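Local coordinates for protein beta-lactamase (PDB 3P09) that probably hydrolyses beta-lactam antibiotics to substituted beta-amino acids, as a class A beta-lactamase of Francisella tularensis linked to antibiotic resistance, at residues Lys179-Asp184 with Gly256-Asn261; Ile39-Leu44 with Gln275-Leu280; Ala73-Asp78 with Gly83-Lys88. All coordinates share one frame; numbering follows the deposited sequence.

Contact 1 of 3, residues Lys179-Asp184 with Gly256-Asn261; sequences KAITKD and GILYTN
Thr182 OG1 is hydrogen-bonded to the carbonyl O of Pro178, one turn earlier in helix 178-190, while it rests against the backbone of Gly256. It lies 3.1 Å from Gly256 N, but the angle is poor and this is not a hydrogen bond. The amide of Gly256 belongs to the antiparallel sheet of the class A beta-lactamase fold, where it pairs with Tyr42 of the neighbouring strand. The contact thus lays helix 178-190 against strand 253-260 in the buried interior. The helix comes very close here, with Thr182 CA and Gly256 CA 5.2 Å apart. Gly256 has no side chain, and Thr182 OG1 sits 3.2 Å from Gly256 CA. Torsion explains the placing: chi1 of -61° sets OG1 opposite the threonine's own carbonyl carbon. Its methyl CG2 also faces the strand, 3.9 Å from Gly256 N. Ile181 adds a second, purely apolar touch. Its CB is directed at the strand, but its longer branch leads away from it. The Ile181 side chain also touches Phe68 and Leu69 of helix 66-80. Only the short branch meets the strand: Ile181 CG2 rests 4.3 Å from Leu258 CD1.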
# COMPACT_ATOMS: atom_id res chain seq x y z
N LYS A 179 0.61 7.01 -9.86
CA LYS A 179 0.66 8.41 -9.43
C LYS A 179 -0.23 8.64 -8.21
O LYS A 179 0.20 9.21 -7.21
CB LYS A 179 0.25 9.32 -10.60
CG LYS A 179 0.43 10.81 -10.35
CD LYS A 179 0.05 11.61 -11.60
CE LYS A 179 0.17 13.11 -11.34
NZ LYS A 179 -0.21 13.94 -12.52
N ALA A 180 -1.47 8.18 -8.29
CA ALA A 180 -2.44 8.46 -7.23
C ALA A 180 -2.02 7.83 -5.91
O ALA A 180 -2.06 8.47 -4.86
CB ALA A 180 -3.85 7.99 -7.64
N ILE A 181 -1.63 6.56 -5.97
CA ILE A 181 -1.35 5.82 -4.75
C ILE A 181 -0.06 6.31 -4.10
O ILE A 181 0.07 6.29 -2.89
CB ILE A 181 -1.27 4.30 -5.00
CG1 ILE A 181 -1.46 3.55 -3.68
CG2 ILE A 181 0.05 3.93 -5.68
CD1 ILE A 181 -2.86 3.75 -3.10
N THR A 182 0.87 6.81 -4.91
CA THR A 182 2.16 7.30 -4.41
C THR A 182 2.01 8.70 -3.81
O THR A 182 2.56 8.98 -2.76
CB THR A 182 3.25 7.29 -5.52
OG1 THR A 182 3.45 5.95 -5.98
CG2 THR A 182 4.59 7.81 -5.00
N LYS A 183 1.27 9.57 -4.48
CA LYS A 183 0.89 10.85 -3.87
C LYS A 183 0.17 10.61 -2.53
O LYS A 183 0.37 11.35 -1.57
CB LYS A 183 0.03 11.68 -4.83
CG LYS A 183 0.81 12.24 -6.04
CD LYS A 183 0.05 13.35 -6.78
CE LYS A 183 -1.39 12.99 -7.00
NZ LYS A 183 -2.21 14.17 -7.43
N ASP A 184 -0.65 9.57 -2.47
CA ASP A 184 -1.40 9.27 -1.24
C ASP A 184 -0.49 8.94 -0.06
O ASP A 184 -0.68 9.46 1.04
CB ASP A 184 -2.34 8.08 -1.44
CG ASP A 184 -3.55 8.43 -2.28
OD1 ASP A 184 -3.82 9.64 -2.49
OD2 ASP A 184 -4.24 7.48 -2.72
N GLY A 256 6.08 4.27 -5.64
CA GLY A 256 5.09 3.23 -5.89
C GLY A 256 5.50 2.43 -7.11
O GLY A 256 5.86 3.02 -8.13
N ILE A 257 5.48 1.10 -7.00
CA ILE A 257 5.73 0.22 -8.14
C ILE A 257 4.61 -0.81 -8.20
O ILE A 257 4.42 -1.58 -7.25
CB ILE A 257 7.08 -0.52 -8.01
CG1 ILE A 257 8.23 0.48 -7.85
CG2 ILE A 257 7.31 -1.42 -9.20
CD1 ILE A 257 9.59 -0.17 -7.62
N LEU A 258 3.83 -0.79 -9.28
CA LEU A 258 2.69 -1.69 -9.43
C LEU A 258 2.94 -2.55 -10.66
O LEU A 258 3.48 -2.07 -11.66
CB LEU A 258 1.39 -0.91 -9.58
CG LEU A 258 1.22 0.28 -8.61
CD1 LEU A 258 -0.10 1.00 -8.88
CD2 LEU A 258 1.30 -0.12 -7.16
N TYR A 259 2.55 -3.81 -10.60
CA TYR A 259 2.79 -4.70 -11.73
C TYR A 259 1.56 -5.55 -11.94
O TYR A 259 0.98 -6.05 -10.97
CB TYR A 259 4.03 -5.59 -11.51
CG TYR A 259 4.16 -6.64 -12.58
CD1 TYR A 259 4.56 -6.29 -13.86
CD2 TYR A 259 3.86 -7.97 -12.33
CE1 TYR A 259 4.65 -7.24 -14.87
CE2 TYR A 259 3.96 -8.94 -13.33
CZ TYR A 259 4.35 -8.56 -14.60
OH TYR A 259 4.45 -9.49 -15.62
N THR A 260 1.14 -5.71 -13.19
CA THR A 260 0.04 -6.61 -13.50
C THR A 260 0.16 -7.13 -14.92
O THR A 260 0.76 -6.48 -15.79
CB THR A 260 -1.34 -5.93 -13.28
OG1 THR A 260 -2.38 -6.91 -13.28
CG2 THR A 260 -1.62 -4.89 -14.35
N ASN A 261 -0.38 -8.32 -15.16
CA ASN A 261 -0.48 -8.86 -16.51
C ASN A 261 -1.96 -9.00 -16.80
O ASN A 261 -2.58 -9.99 -16.43
CB ASN A 261 0.23 -10.23 -16.60
CG ASN A 261 0.17 -10.85 -17.99
OD1 ASN A 261 -0.55 -10.37 -18.88
ND2 ASN A 261 0.92 -11.94 -18.18

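Contact 2 of 3, residues Ile39-Leu44 with Gln275-Leu280; sequences IGIYTL and QQAAKL. With SO4 (sulfate ion), chain D.
Ile41 and Ala277 bring the backbones closest, with Ile41 CA and Ala277 CA 8.4 Å apart. Residues 39-44 are an extended strand, and residues 275-280 are regular helix, with Lys279 N bonded to Gln275 O at 3.0 Å. At this separation no backbone atoms meet, and no hydrogen bond crosses. The side chains of Ile39 and Ile41 both point at the helix and reach across to it. Within 275-280, Ala277 CB receives both. Ile39 CD1 approaches it to 4.1 Å and Ile41 CD1 to 4.3 Å, so the alanine methyl abuts both isoleucine tips. Ile39 reaches it with CG1 turned opposite its backbone N, and its chi2 of 122° departs from a staggered position. Ile257 of strand 253-260 packs beside both isoleucines, and Leu31 of helix 24-35 touches Ala277. Tyr42 leaves the strand on the other face and packs on Lys179 and Thr182 of helix 178-190. Its OH donates to O3 of a sulfate ion, which probably comes from the crystallisation liquor. The distance from Tyr42 OH to sulfate O3 is very short, 2.5 Å, and its exact value is doubtful. O3 lies at the ring edge, in the ring plane. Lys53 NZ also bonds the sulfate. The strand therefore has helices on both faces, and the C-terminal helix covers the isoleucine side. Such a sheet between helices is typical of the alpha/beta domain of class A beta-lactamases.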
# COMPACT_ATOMS: atom_id res chain seq x y z
N ILE A 39 4.28 -2.55 -16.03
CA ILE A 39 4.81 -2.07 -14.77
C ILE A 39 4.53 -0.57 -14.66
O ILE A 39 4.61 0.16 -15.65
CB ILE A 39 6.32 -2.35 -14.65
CG1 ILE A 39 6.79 -2.09 -13.22
CG2 ILE A 39 7.09 -1.48 -15.64
CD1 ILE A 39 7.43 -3.27 -12.57
N GLY A 40 4.17 -0.12 -13.46
CA GLY A 40 3.83 1.28 -13.25
C GLY A 40 4.68 1.81 -12.12
O GLY A 40 4.82 1.15 -11.08
N ILE A 41 5.24 2.99 -12.31
CA ILE A 41 6.23 3.56 -11.41
C ILE A 41 5.93 5.03 -11.16
O ILE A 41 5.65 5.79 -12.09
CB ILE A 41 7.65 3.51 -12.05
CG1 ILE A 41 8.06 2.09 -12.47
CG2 ILE A 41 8.69 4.15 -11.14
CD1 ILE A 41 7.98 1.07 -11.38
N TYR A 42 5.99 5.46 -9.90
CA TYR A 42 5.95 6.89 -9.63
C TYR A 42 6.79 7.21 -8.42
O TYR A 42 6.76 6.48 -7.42
CB TYR A 42 4.52 7.37 -9.42
CG TYR A 42 4.37 8.88 -9.56
CD1 TYR A 42 4.22 9.69 -8.45
CD2 TYR A 42 4.37 9.48 -10.81
CE1 TYR A 42 4.07 11.05 -8.57
CE2 TYR A 42 4.23 10.85 -10.95
CZ TYR A 42 4.09 11.63 -9.82
OH TYR A 42 3.95 12.99 -9.93
N THR A 43 7.57 8.28 -8.49
CA THR A 43 8.30 8.75 -7.32
C THR A 43 7.88 10.17 -6.99
O THR A 43 7.51 10.94 -7.88
CB THR A 43 9.80 8.80 -7.56
OG1 THR A 43 10.07 9.80 -8.55
CG2 THR A 43 10.30 7.46 -8.03
N LEU A 44 7.93 10.52 -5.71
CA LEU A 44 7.52 11.85 -5.30
C LEU A 44 8.56 12.41 -4.36
O LEU A 44 8.86 11.81 -3.33
CB LEU A 44 6.17 11.79 -4.59
CG LEU A 44 5.03 12.61 -5.16
CD1 LEU A 44 3.99 12.78 -4.09
CD2 LEU A 44 5.53 13.95 -5.63
N GLN A 275 11.83 -6.10 -7.84
CA GLN A 275 13.22 -5.97 -7.41
C GLN A 275 14.05 -5.22 -8.45
O GLN A 275 14.83 -4.32 -8.13
CB GLN A 275 13.84 -7.33 -7.15
CG GLN A 275 13.16 -8.10 -6.05
CD GLN A 275 13.65 -9.52 -5.97
OE1 GLN A 275 14.46 -9.94 -6.79
NE2 GLN A 275 13.15 -10.26 -4.99
N GLN A 276 13.86 -5.60 -9.70
CA GLN A 276 14.69 -5.05 -10.76
C GLN A 276 14.34 -3.59 -11.04
O GLN A 276 15.23 -2.76 -11.23
CB GLN A 276 14.61 -5.94 -12.00
CG GLN A 276 15.29 -7.29 -11.80
CD GLN A 276 14.86 -8.32 -12.83
OE1 GLN A 276 14.83 -8.04 -14.03
NE2 GLN A 276 14.52 -9.52 -12.37
N ALA A 277 13.04 -3.29 -11.05
CA ALA A 277 12.59 -1.91 -11.21
C ALA A 277 13.13 -1.05 -10.08
O ALA A 277 13.61 0.06 -10.32
CB ALA A 277 11.08 -1.84 -11.27
N ALA A 278 13.05 -1.56 -8.86
CA ALA A 278 13.53 -0.80 -7.69
C ALA A 278 15.03 -0.55 -7.75
O ALA A 278 15.52 0.46 -7.26
CB ALA A 278 13.16 -1.53 -6.39
N LYS A 279 15.76 -1.49 -8.34
CA LYS A 279 17.22 -1.35 -8.43
C LYS A 279 17.58 -0.26 -9.44
O LYS A 279 18.51 0.53 -9.22
CB LYS A 279 17.86 -2.68 -8.82
CG LYS A 279 19.38 -2.63 -8.94
CD LYS A 279 19.99 -2.03 -7.68
CE LYS A 279 21.39 -2.57 -7.43
NZ LYS A 279 21.34 -4.01 -7.04
N LEU A 280 16.84 -0.23 -10.54
CA LEU A 280 17.03 0.81 -11.55
C LEU A 280 16.82 2.15 -10.88
O LEU A 280 17.57 3.10 -11.10
CB LEU A 280 16.03 0.64 -12.69
CG LEU A 280 16.31 -0.55 -13.61
CD1 LEU A 280 15.14 -0.82 -14.54
CD2 LEU A 280 17.59 -0.30 -14.40
S SO4 D . 4.33 14.54 -13.02
O1 SO4 D . 5.75 14.33 -12.74
O2 SO4 D . 4.09 14.44 -14.45
O3 SO4 D . 3.53 13.54 -12.33
O4 SO4 D . 3.95 15.87 -12.56

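Contact 3 of 3, residues Ala73-Asp78 with Gly83-Lys88; sequences AILDYD and GFLDKK
The C-terminal part of helix 66-80 and the short 3-10 turn 84-86 that follows it pack together here, in the helical region of the class A beta-lactamase fold. Asp78 ties the two polypeptide segments. Its OD1 accepts Leu85 N at 2.9 Å, with an N-H...O angle of 155°, and the donor comes from above the carboxylate plane. A water donates to the same Asp78 OD1 at 2.6 Å and accepts Gly83 N at 2.8 Å, which makes a bridge. The other oxygen, OD2, is hydrogen-bonded to His198. Beside the Asp78 bonds lies an aromatic pair. The edge of Tyr77 points at one face of Phe84 in a tilted edge-to-face stack, with ring centroids 4.4 Å apart and planes at 54°. Tyr77 CD2 stands over the centre of the Phe84 ring. Ile74 CD1 meets the edge of that ring, 3.8 Å from Phe84 CE2. Leu75 CD2 reaches Leu85 CD1 at 4.0 Å, and Leu85 CG also lies against the Asp78 carboxylate. With OD1 taking two donors and OD2 bonded to a histidine, Asp78 is probably ionised, and its carboxylate is held on both oxygens.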
# COMPACT_ATOMS: atom_id res chain seq x y z
N ALA A 73 -7.22 6.71 7.04
CA ALA A 73 -8.58 7.13 7.38
C ALA A 73 -8.86 6.98 8.86
O ALA A 73 -9.51 7.82 9.47
CB ALA A 73 -9.59 6.32 6.57
N ILE A 74 -8.39 5.88 9.44
CA ILE A 74 -8.58 5.65 10.87
C ILE A 74 -7.87 6.72 11.69
O ILE A 74 -8.40 7.22 12.68
CB ILE A 74 -8.07 4.25 11.26
CG1 ILE A 74 -8.98 3.18 10.65
CG2 ILE A 74 -7.96 4.10 12.79
CD1 ILE A 74 -10.33 3.07 11.37
N LEU A 75 -6.66 7.09 11.28
CA LEU A 75 -5.90 8.11 12.01
C LEU A 75 -6.57 9.48 11.91
O LEU A 75 -6.59 10.25 12.88
CB LEU A 75 -4.47 8.19 11.48
CG LEU A 75 -3.63 6.93 11.76
CD1 LEU A 75 -2.33 6.93 10.98
CD2 LEU A 75 -3.35 6.83 13.25
N ASP A 76 -7.12 9.78 10.74
CA ASP A 76 -7.86 11.01 10.54
C ASP A 76 -9.07 10.98 11.47
O ASP A 76 -9.38 11.96 12.15
CB ASP A 76 -8.26 11.13 9.06
CG ASP A 76 -9.26 12.25 8.80
OD1 ASP A 76 -8.83 13.38 8.50
OD2 ASP A 76 -10.49 11.98 8.84
N TYR A 77 -9.74 9.83 11.52
CA TYR A 77 -10.91 9.67 12.39
C TYR A 77 -10.53 9.98 13.83
O TYR A 77 -11.22 10.74 14.53
CB TYR A 77 -11.45 8.24 12.29
CG TYR A 77 -12.80 8.04 12.94
CD1 TYR A 77 -13.97 8.21 12.21
CD2 TYR A 77 -12.91 7.68 14.28
CE1 TYR A 77 -15.22 8.04 12.80
CE2 TYR A 77 -14.15 7.49 14.87
CZ TYR A 77 -15.30 7.67 14.12
OH TYR A 77 -16.54 7.49 14.70
N ASP A 78 -9.40 9.44 14.26
CA ASP A 78 -8.93 9.64 15.63
C ASP A 78 -8.72 11.12 15.92
O ASP A 78 -9.02 11.59 17.02
CB ASP A 78 -7.65 8.85 15.91
CG ASP A 78 -7.14 9.07 17.32
OD1 ASP A 78 -7.73 8.50 18.26
OD2 ASP A 78 -6.14 9.81 17.50
N GLY A 83 -9.39 9.76 21.28
CA GLY A 83 -9.42 8.51 22.04
C GLY A 83 -9.69 7.26 21.22
O GLY A 83 -9.59 6.14 21.73
N PHE A 84 -10.04 7.44 19.95
CA PHE A 84 -10.41 6.32 19.10
C PHE A 84 -9.32 5.25 18.97
O PHE A 84 -9.62 4.05 18.93
CB PHE A 84 -10.81 6.83 17.72
CG PHE A 84 -11.41 5.79 16.82
CD1 PHE A 84 -12.61 5.16 17.15
CD2 PHE A 84 -10.79 5.45 15.62
CE1 PHE A 84 -13.17 4.21 16.31
CE2 PHE A 84 -11.35 4.50 14.77
CZ PHE A 84 -12.55 3.88 15.12
N LEU A 85 -8.05 5.66 18.92
CA LEU A 85 -6.95 4.70 18.79
C LEU A 85 -6.85 3.73 19.97
O LEU A 85 -6.36 2.62 19.82
CB LEU A 85 -5.61 5.41 18.61
CG LEU A 85 -5.36 6.00 17.22
CD1 LEU A 85 -4.05 6.77 17.18
CD2 LEU A 85 -5.35 4.90 16.19
N ASP A 86 -7.30 4.17 21.14
CA ASP A 86 -7.23 3.35 22.35
C ASP A 86 -8.49 2.52 22.56
O ASP A 86 -8.57 1.75 23.52
CB ASP A 86 -7.00 4.24 23.57
CG ASP A 86 -5.68 4.96 23.51
OD1 ASP A 86 -4.64 4.27 23.38
OD2 ASP A 86 -5.67 6.21 23.58
N LYS A 87 -9.45 2.65 21.65
CA LYS A 87 -10.74 1.97 21.78
C LYS A 87 -10.60 0.47 21.62
O LYS A 87 -10.00 -0.00 20.66
CB LYS A 87 -11.74 2.52 20.75
CG LYS A 87 -13.01 1.70 20.63
CD LYS A 87 -14.10 2.44 19.85
CE LYS A 87 -14.80 3.48 20.72
NZ LYS A 87 -15.98 4.09 20.05
N LYS A 88 -11.19 -0.28 22.55
CA LYS A 88 -11.07 -1.74 22.57
C LYS A 88 -12.10 -2.41 21.69
O LYS A 88 -13.30 -2.16 21.83
CB LYS A 88 -11.19 -2.26 24.01
CG LYS A 88 -10.07 -1.81 24.94
CD LYS A 88 -10.39 -2.14 26.40
CE LYS A 88 -9.44 -1.41 27.36
NZ LYS A 88 -9.65 -1.78 28.80
O HOH W 1 -6.69 9.70 20.37

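How the contacts relate
Contacts 1 and 2 are neighbours, with centres 9 Å apart. They share one sheet, in which strands 38-44 and 253-260 run antiparallel and Leu258 O lies 2.7 Å from Gly40 N. Ile257 CG2 packs 3.4 Å from Ile41 CD1 on the side of helix 271-289, while contact 1 lies on the opposite face. Contact 3 is remote: its centre is about 27 Å from that of contact 1 and about 33 Å from that of contact 2. Helix 66-80 supplies a link, since it touches Ile181 and carries contact 3 near its far end. Ile181 lies near, without touching, residues of the probable active-site pattern (Ser64, Lys67, Ser125, Lys229).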